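Local coordinates for EGF family domain-containing protein (Toxoplasma gondii, PDB 4Z80), which binds a peptide of the RON2-like protein RON2L1 and, as an AMA-family protein, probably acts at the moving junction in host-cell invasion, at residues 377-389 with 444-456. Residues are numbered along the deposited sequence; the frame is centred on the assembly and turned at random.
Sequences TAEQCGQRLFMLS and MAFTSLSAVDPSI. With SO4 (sulfate ion), chain H.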
ATOM      1  N   THR A 377      11.693  25.371  -4.097  1.00 13.75           N
ATOM      2  CA  THR A 377      12.088  24.537  -5.224  1.00 13.32           C
ATOM      3  C   THR A 377      10.861  23.795  -5.742  1.00 14.22           C
ATOM      4  O   THR A 377       9.829  23.737  -5.073  1.00 14.38           O
ATOM      5  CB  THR A 377      13.157  23.503  -4.851  1.00 16.42           C
ATOM      6  OG1 THR A 377      12.612  22.588  -3.894  1.00 17.24           O
ATOM      7  CG2 THR A 377      14.415  24.167  -4.273  1.00 19.45           C
ATOM      8  N   ALA A 378      10.973  23.202  -6.925  1.00 13.41           N
ATOM      9  CA  ALA A 378       9.849  22.464  -7.482  1.00 11.87           C
ATOM     10  C   ALA A 378       9.542  21.234  -6.626  1.00 12.18           C
ATOM     11  O   ALA A 378       8.382  20.898  -6.403  1.00 12.94           O
ATOM     12  CB  ALA A 378      10.137  22.058  -8.912  1.00 15.29           C
ATOM     13  N   GLU A 379      10.583  20.563  -6.152  1.00 11.91           N
ATOM     14  CA  GLU A 379      10.397  19.422  -5.258  1.00 11.34           C
ATOM     15  C   GLU A 379       9.638  19.838  -3.996  1.00 14.67           C
ATOM     16  O   GLU A 379       8.719  19.139  -3.563  1.00 14.08           O
ATOM     17  CB  GLU A 379      11.743  18.804  -4.883  1.00 13.19           C
ATOM     18  CG  GLU A 379      11.626  17.611  -3.945  1.00 16.59           C
ATOM     19  CD  GLU A 379      12.976  17.017  -3.595  1.00 22.24           C
ATOM     20  OE1 GLU A 379      14.005  17.572  -4.041  1.00 30.55           O
ATOM     21  OE2 GLU A 379      13.016  15.997  -2.879  1.00 18.06           O
ATOM     22  N   GLN A 380      10.028  20.964  -3.402  1.00 13.48           N
ATOM     23  CA  GLN A 380       9.320  21.491  -2.228  1.00 13.48           C
ATOM     24  C   GLN A 380       7.852  21.780  -2.524  1.00 14.29           C
ATOM     25  O   GLN A 380       6.985  21.552  -1.680  1.00 14.10           O
ATOM     26  CB  GLN A 380      10.002  22.759  -1.712  1.00 15.57           C
ATOM     27  CG  GLN A 380      11.309  22.482  -0.998  1.00 19.91           C
ATOM     28  CD  GLN A 380      12.005  23.749  -0.552  1.00 24.27           C
ATOM     29  OE1 GLN A 380      11.797  24.817  -1.125  1.00 19.63           O
ATOM     30  NE2 GLN A 380      12.823  23.642   0.484  1.00 34.68           N
ATOM     31  N   CYS A 381       7.570  22.302  -3.712  1.00 13.47           N
ATOM     32  CA  CYS A 381       6.201  22.536  -4.145  1.00 13.31           C
ATOM     33  C   CYS A 381       5.381  21.252  -4.115  1.00 13.12           C
ATOM     34  O   CYS A 381       4.285  21.211  -3.556  1.00 12.41           O
ATOM     35  CB  CYS A 381       6.204  23.123  -5.554  1.00 15.48           C
ATOM     36  SG  CYS A 381       4.617  23.631  -6.182  1.00 19.19           S
ATOM     37  N   GLY A 382       5.917  20.190  -4.706  1.00 12.41           N
ATOM     38  CA  GLY A 382       5.219  18.923  -4.714  1.00 12.18           C
ATOM     39  C   GLY A 382       5.073  18.327  -3.322  1.00 11.91           C
ATOM     40  O   GLY A 382       4.039  17.744  -2.993  1.00 12.45           O
ATOM     41  N   GLN A 383       6.116  18.452  -2.507  1.00 12.10           N
ATOM     42  CA  GLN A 383       6.083  17.942  -1.138  1.00 11.49           C
ATOM     43  C   GLN A 383       5.033  18.657  -0.301  1.00 12.26           C
ATOM     44  O   GLN A 383       4.225  18.021   0.380  1.00 13.66           O
ATOM     45  CB  GLN A 383       7.448  18.102  -0.468  1.00 12.98           C
ATOM     46  CG  GLN A 383       8.521  17.186  -1.018  1.00 14.38           C
ATOM     47  CD  GLN A 383       9.897  17.516  -0.474  1.00 18.47           C
ATOM     48  OE1 GLN A 383      10.263  18.682  -0.343  1.00 21.24           O
ATOM     49  NE2 GLN A 383      10.659  16.489  -0.142  1.00 15.25           N
ATOM     50  N   ARG A 384       5.050  19.981  -0.333  1.00 12.61           N
ATOM     51  CA  ARG A 384       4.086  20.723   0.471  1.00 12.44           C
ATOM     52  C   ARG A 384       2.664  20.522  -0.046  1.00 12.14           C
ATOM     53  O   ARG A 384       1.732  20.454   0.744  1.00 12.24           O
ATOM     54  CB  ARG A 384       4.427  22.214   0.526  1.00 14.01           C
ATOM     55  CG  ARG A 384       5.596  22.559   1.459  1.00 19.03           C
ATOM     56  CD  ARG A 384       5.445  22.022   2.914  1.00 18.34           C
ATOM     57  NE  ARG A 384       4.408  22.692   3.704  1.00 18.66           N
ATOM     58  CZ  ARG A 384       4.118  22.389   4.968  1.00 15.86           C
ATOM     59  NH1 ARG A 384       3.178  23.053   5.625  1.00 16.78           N
ATOM     60  NH2 ARG A 384       4.767  21.413   5.585  1.00 16.78           N
ATOM     61  N   LEU A 385       2.480  20.423  -1.360  1.00 10.26           N
ATOM     62  CA  LEU A 385       1.158  20.097  -1.888  1.00 10.69           C
ATOM     63  C   LEU A 385       0.610  18.808  -1.251  1.00 10.56           C
ATOM     64  O   LEU A 385      -0.518  18.765  -0.772  1.00 10.69           O
ATOM     65  CB  LEU A 385       1.209  19.949  -3.411  1.00 10.43           C
ATOM     66  CG  LEU A 385      -0.093  19.490  -4.071  1.00  9.78           C
ATOM     67  CD1 LEU A 385      -1.217  20.495  -3.832  1.00 11.80           C
ATOM     68  CD2 LEU A 385       0.125  19.273  -5.560  1.00 12.11           C
ATOM     69  N   PHE A 386       1.435  17.767  -1.240  1.00 11.78           N
ATOM     70  CA  PHE A 386       1.090  16.489  -0.626  1.00  9.85           C
ATOM     71  C   PHE A 386       0.702  16.664   0.845  1.00  9.63           C
ATOM     72  O   PHE A 386      -0.323  16.140   1.297  1.00 11.16           O
ATOM     73  CB  PHE A 386       2.290  15.538  -0.786  1.00 10.45           C
ATOM     74  CG  PHE A 386       2.130  14.181  -0.152  1.00  9.16           C
ATOM     75  CD1 PHE A 386       1.030  13.381  -0.413  1.00  9.20           C
ATOM     76  CD2 PHE A 386       3.137  13.680   0.663  1.00 10.83           C
ATOM     77  CE1 PHE A 386       0.928  12.127   0.148  1.00 10.93           C
ATOM     78  CE2 PHE A 386       3.038  12.424   1.228  1.00  9.06           C
ATOM     79  CZ  PHE A 386       1.929  11.649   0.976  1.00 10.82           C
ATOM     80  N   MET A 387       1.521  17.418   1.576  1.00 10.88           N
ATOM     81  CA  MET A 387       1.314  17.622   3.010  1.00 10.40           C
ATOM     82  C   MET A 387       0.125  18.535   3.319  1.00 11.87           C
ATOM     83  O   MET A 387      -0.345  18.547   4.449  1.00 12.19           O
ATOM     84  CB  MET A 387       2.582  18.199   3.642  1.00 13.23           C
ATOM     85  CG  MET A 387       3.800  17.296   3.516  1.00 15.45           C
ATOM     86  SD  MET A 387       5.370  18.120   3.888  1.00 18.36           S
ATOM     87  CE  MET A 387       5.333  18.062   5.669  1.00 16.78           C
ATOM     88  N   LEU A 388      -0.349  19.282   2.323  1.00 10.99           N
ATOM     89  CA  LEU A 388      -1.466  20.215   2.482  1.00 11.64           C
ATOM     90  C   LEU A 388      -2.725  19.735   1.754  1.00 10.99           C
ATOM     91  O   LEU A 388      -3.662  20.505   1.541  1.00 10.90           O
ATOM     92  CB  LEU A 388      -1.066  21.602   1.955  1.00 11.59           C
ATOM     93  CG  LEU A 388       0.075  22.338   2.651  1.00 12.66           C
ATOM     94  CD1 LEU A 388       0.400  23.626   1.909  1.00 12.62           C
ATOM     95  CD2 LEU A 388      -0.294  22.627   4.102  1.00 14.56           C
ATOM     96  N   SER A 389      -2.766  18.460   1.384  1.00 12.23           N
ATOM     97  CA  SER A 389      -3.847  17.978   0.531  1.00  9.91           C
ATOM     98  C   SER A 389      -5.064  17.551   1.349  1.00 10.27           C
ATOM     99  O   SER A 389      -5.974  18.358   1.563  1.00 11.56           O
ATOM    100  CB  SER A 389      -3.338  16.837  -0.381  1.00 10.64           C
ATOM    101  OG  SER A 389      -2.861  15.715   0.350  1.00 11.46           O
ATOM    102  N   MET A 444       5.735  24.056 -14.009  1.00 13.96           N
ATOM    103  CA  MET A 444       5.585  22.617 -13.823  1.00 12.96           C
ATOM    104  C   MET A 444       4.350  22.406 -12.975  1.00 14.54           C
ATOM    105  O   MET A 444       4.117  23.173 -12.037  1.00 13.67           O
ATOM    106  CB  MET A 444       6.815  22.002 -13.146  1.00 12.93           C
ATOM    107  CG  MET A 444       6.738  20.485 -12.943  1.00 13.18           C
ATOM    108  SD  MET A 444       8.299  19.787 -12.420  1.00 13.88           S
ATOM    109  CE  MET A 444       9.295  20.027 -13.894  1.00 14.22           C
ATOM    110  N   ALA A 445       3.568  21.384 -13.305  1.00 11.15           N
ATOM    111  CA  ALA A 445       2.313  21.106 -12.617  1.00 10.48           C
ATOM    112  C   ALA A 445       2.407  19.811 -11.822  1.00 12.79           C
ATOM    113  O   ALA A 445       2.844  18.782 -12.340  1.00 12.83           O
ATOM    114  CB  ALA A 445       1.166  21.037 -13.610  1.00 12.18           C
ATOM    115  N   PHE A 446       1.975  19.880 -10.561  1.00 12.00           N
ATOM    116  CA  PHE A 446       1.948  18.750  -9.639  1.00 11.88           C
ATOM    117  C   PHE A 446       0.536  18.436  -9.176  1.00 10.04           C
ATOM    118  O   PHE A 446      -0.313  19.334  -9.107  1.00 10.66           O
ATOM    119  CB  PHE A 446       2.789  19.038  -8.386  1.00 13.17           C
ATOM    120  CG  PHE A 446       4.264  19.205  -8.633  1.00 11.20           C
ATOM    121  CD1 PHE A 446       4.783  20.438  -9.004  1.00 14.73           C
ATOM    122  CD2 PHE A 446       5.142  18.147  -8.451  1.00 11.09           C
ATOM    123  CE1 PHE A 446       6.147  20.600  -9.216  1.00 14.14           C
ATOM    124  CE2 PHE A 446       6.512  18.309  -8.654  1.00 12.16           C
ATOM    125  CZ  PHE A 446       7.010  19.535  -9.040  1.00 13.83           C
ATOM    126  N   THR A 447       0.287  17.166  -8.843  1.00 10.82           N
ATOM    127  CA  THR A 447      -0.882  16.793  -8.045  1.00 10.08           C
ATOM    128  C   THR A 447      -0.415  16.174  -6.730  1.00  9.30           C
ATOM    129  O   THR A 447       0.743  15.801  -6.569  1.00  9.82           O
ATOM    130  CB  THR A 447      -1.841  15.783  -8.735  1.00 11.69           C
ATOM    131  OG1 THR A 447      -1.347  14.442  -8.583  1.00 11.51           O
ATOM    132  CG2 THR A 447      -2.078  16.135 -10.199  1.00 12.12           C
ATOM    133  N   SER A 448      -1.346  16.051  -5.792  1.00 10.81           N
ATOM    134  CA  SER A 448      -1.046  15.467  -4.497  1.00 10.08           C
ATOM    135  C   SER A 448      -0.733  13.976  -4.548  1.00  9.86           C
ATOM    136  O   SER A 448      -0.233  13.419  -3.574  1.00 11.57           O
ATOM    137  CB  SER A 448      -2.219  15.723  -3.549  1.00 10.39           C
ATOM    138  OG  SER A 448      -3.433  15.245  -4.082  1.00 11.02           O
ATOM    139  N   LEU A 449      -1.036  13.338  -5.678  1.00  9.64           N
ATOM    140  CA  LEU A 449      -0.731  11.920  -5.903  1.00 10.06           C
ATOM    141  C   LEU A 449       0.501  11.712  -6.796  1.00 11.46           C
ATOM    142  O   LEU A 449       0.895  10.569  -7.048  1.00 11.49           O
ATOM    143  CB  LEU A 449      -1.956  11.233  -6.520  1.00 10.85           C
ATOM    144  CG  LEU A 449      -3.150  11.038  -5.576  1.00 11.06           C
ATOM    145  CD1 LEU A 449      -4.408  10.777  -6.363  1.00 11.51           C
ATOM    146  CD2 LEU A 449      -2.893   9.898  -4.603  1.00 10.55           C
ATOM    147  N   SER A 450       1.099  12.806  -7.259  1.00 10.90           N
ATOM    148  CA  SER A 450       2.285  12.755  -8.132  1.00 10.54           C
ATOM    149  C   SER A 450       3.570  12.508  -7.350  1.00 11.39           C
ATOM    150  O   SER A 450       3.691  12.907  -6.188  1.00 12.13           O
ATOM    151  CB  SER A 450       2.461  14.071  -8.902  1.00 10.72           C
ATOM    152  OG  SER A 450       1.285  14.487  -9.561  1.00 13.10           O
ATOM    153  N   ALA A 451       4.551  11.882  -7.996  1.00 11.93           N
ATOM    154  CA  ALA A 451       5.919  11.937  -7.491  1.00 10.83           C
ATOM    155  C   ALA A 451       6.413  13.393  -7.547  1.00 11.28           C
ATOM    156  O   ALA A 451       5.843  14.222  -8.270  1.00 13.62           O
ATOM    157  CB  ALA A 451       6.828  11.017  -8.286  1.00 11.80           C
ATOM    158  N   VAL A 452       7.466  13.705  -6.793  1.00 12.23           N
ATOM    159  CA  VAL A 452       7.899  15.098  -6.650  1.00 11.54           C
ATOM    160  C   VAL A 452       9.259  15.425  -7.257  1.00 15.22           C
ATOM    161  O   VAL A 452       9.768  16.512  -7.044  1.00 16.28           O
ATOM    162  CB  VAL A 452       7.925  15.533  -5.156  1.00 12.00           C
ATOM    163  CG1 VAL A 452       6.555  15.343  -4.530  1.00 14.17           C
ATOM    164  CG2 VAL A 452       8.982  14.781  -4.356  1.00 11.42           C
ATOM    165  N   ASP A 453       9.839  14.507  -8.029  1.00 13.11           N
ATOM    166  CA  ASP A 453      11.104  14.776  -8.714  1.00 14.93           C
ATOM    167  C   ASP A 453      10.857  15.569  -9.997  1.00 15.18           C
ATOM    168  O   ASP A 453      10.292  15.044 -10.947  1.00 14.37           O
ATOM    169  CB  ASP A 453      11.818  13.465  -9.037  1.00 13.97           C
ATOM    170  CG  ASP A 453      13.229  13.674  -9.572  1.00 17.75           C
ATOM    171  OD1 ASP A 453      13.633  14.833  -9.825  1.00 15.63           O
ATOM    172  OD2 ASP A 453      13.936  12.661  -9.742  1.00 19.51           O
ATOM    173  N   PRO A 454      11.276  16.844 -10.038  1.00 13.52           N
ATOM    174  CA  PRO A 454      11.016  17.592 -11.270  1.00 12.64           C
ATOM    175  C   PRO A 454      11.791  17.047 -12.472  1.00 13.96           C
ATOM    176  O   PRO A 454      11.389  17.307 -13.607  1.00 13.25           O
ATOM    177  CB  PRO A 454      11.472  19.015 -10.916  1.00 14.91           C
ATOM    178  CG  PRO A 454      12.425  18.852  -9.801  1.00 18.61           C
ATOM    179  CD  PRO A 454      11.950  17.670  -9.016  1.00 14.70           C
ATOM    180  N   SER A 455      12.854  16.284 -12.231  1.00 13.71           N
ATOM    181  CA  SER A 455      13.715  15.836 -13.324  0.65 14.60           C
ATOM    182  C   SER A 455      13.097  14.694 -14.132  1.00 17.65           C
ATOM    183  O   SER A 455      13.587  14.369 -15.217  1.00 18.11           O
ATOM    184  CB  SER A 455      15.087  15.412 -12.791  0.65 16.86           C
ATOM    185  OG  SER A 455      15.038  14.164 -12.119  0.65 18.13           O
ATOM    186  N   ILE A 456      12.025  14.090 -13.623  1.00 12.76           N
ATOM    187  CA  ILE A 456      11.328  13.038 -14.373  1.00 13.28           C
ATOM    188  C   ILE A 456      10.057  13.552 -15.045  1.00 11.73           C
ATOM    189  O   ILE A 456       9.312  12.778 -15.650  1.00 14.32           O
ATOM    190  CB  ILE A 456      10.952  11.825 -13.481  1.00 14.17           C
ATOM    191  CG1 ILE A 456       9.861  12.177 -12.456  1.00 15.09           C
ATOM    192  CG2 ILE A 456      12.211  11.283 -12.793  1.00 17.74           C
ATOM    193  CD1 ILE A 456       9.396  10.989 -11.636  1.00 15.08           C
TER
HETATM  194  S   SO4 H 604       8.420  20.862   5.923  1.00 20.88           S
HETATM  195  O1  SO4 H 604       7.702  20.790   7.202  1.00 23.28           O
HETATM  196  O2  SO4 H 604       7.553  20.428   4.833  1.00 28.14           O
HETATM  197  O3  SO4 H 604       9.631  20.049   6.017  1.00 28.22           O
HETATM  198  O4  SO4 H 604       8.810  22.247   5.652  1.00 26.53           O
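With CG of F446 anti to its own carbonyl carbon (chi1 -65°), the phenyl ring rises from residues 444-447 of strand 443-447 and lies against helix 378-387; V452, whose CG1 is likewise anti to the carbonyl carbon (chi1 -57°), meets the same helix from the following loop. Both converge on G382. Its CA sits over one face of the F446 ring, 4.2 Å from the centroid and offset toward the rim, a CH-pi contact, while V452 CG1 comes within 3.5 Å of G382 C. G382 has no side chain, and ring and methyl close directly on its backbone. C381 SG adds an oblique sulfur-aromatic contact, 5.1 Å from the F446 centroid, and this cysteine is tied by its disulfide to C427. Toward the N-terminal end of the helix, A378 CB packs on P454 CB at 3.9 Å, and E379 CA makes a CA-H...O contact of 3.5 Å with V452 O. One turn beyond G382, L385 drives CD2 against the backbone where the strand gives way to a type I turn, 3.4 Å from T447 C. S448 O meets the F386 ring obliquely, nearest CD1; that carbonyl accepts from K322 NZ, and K322 also makes a cation-pi contact with the F386 ring. Strand and helix run roughly parallel, 25° apart with axes 8.3 Å from each other. The helix directly follows edge strand 371-377 and packs across one antiparallel sheet, consistent with the PAN domain of this family, with C381 and L385 touching strands 405-410 and 424-430 and F446 reaching the helix from 443-447, the other outermost strand.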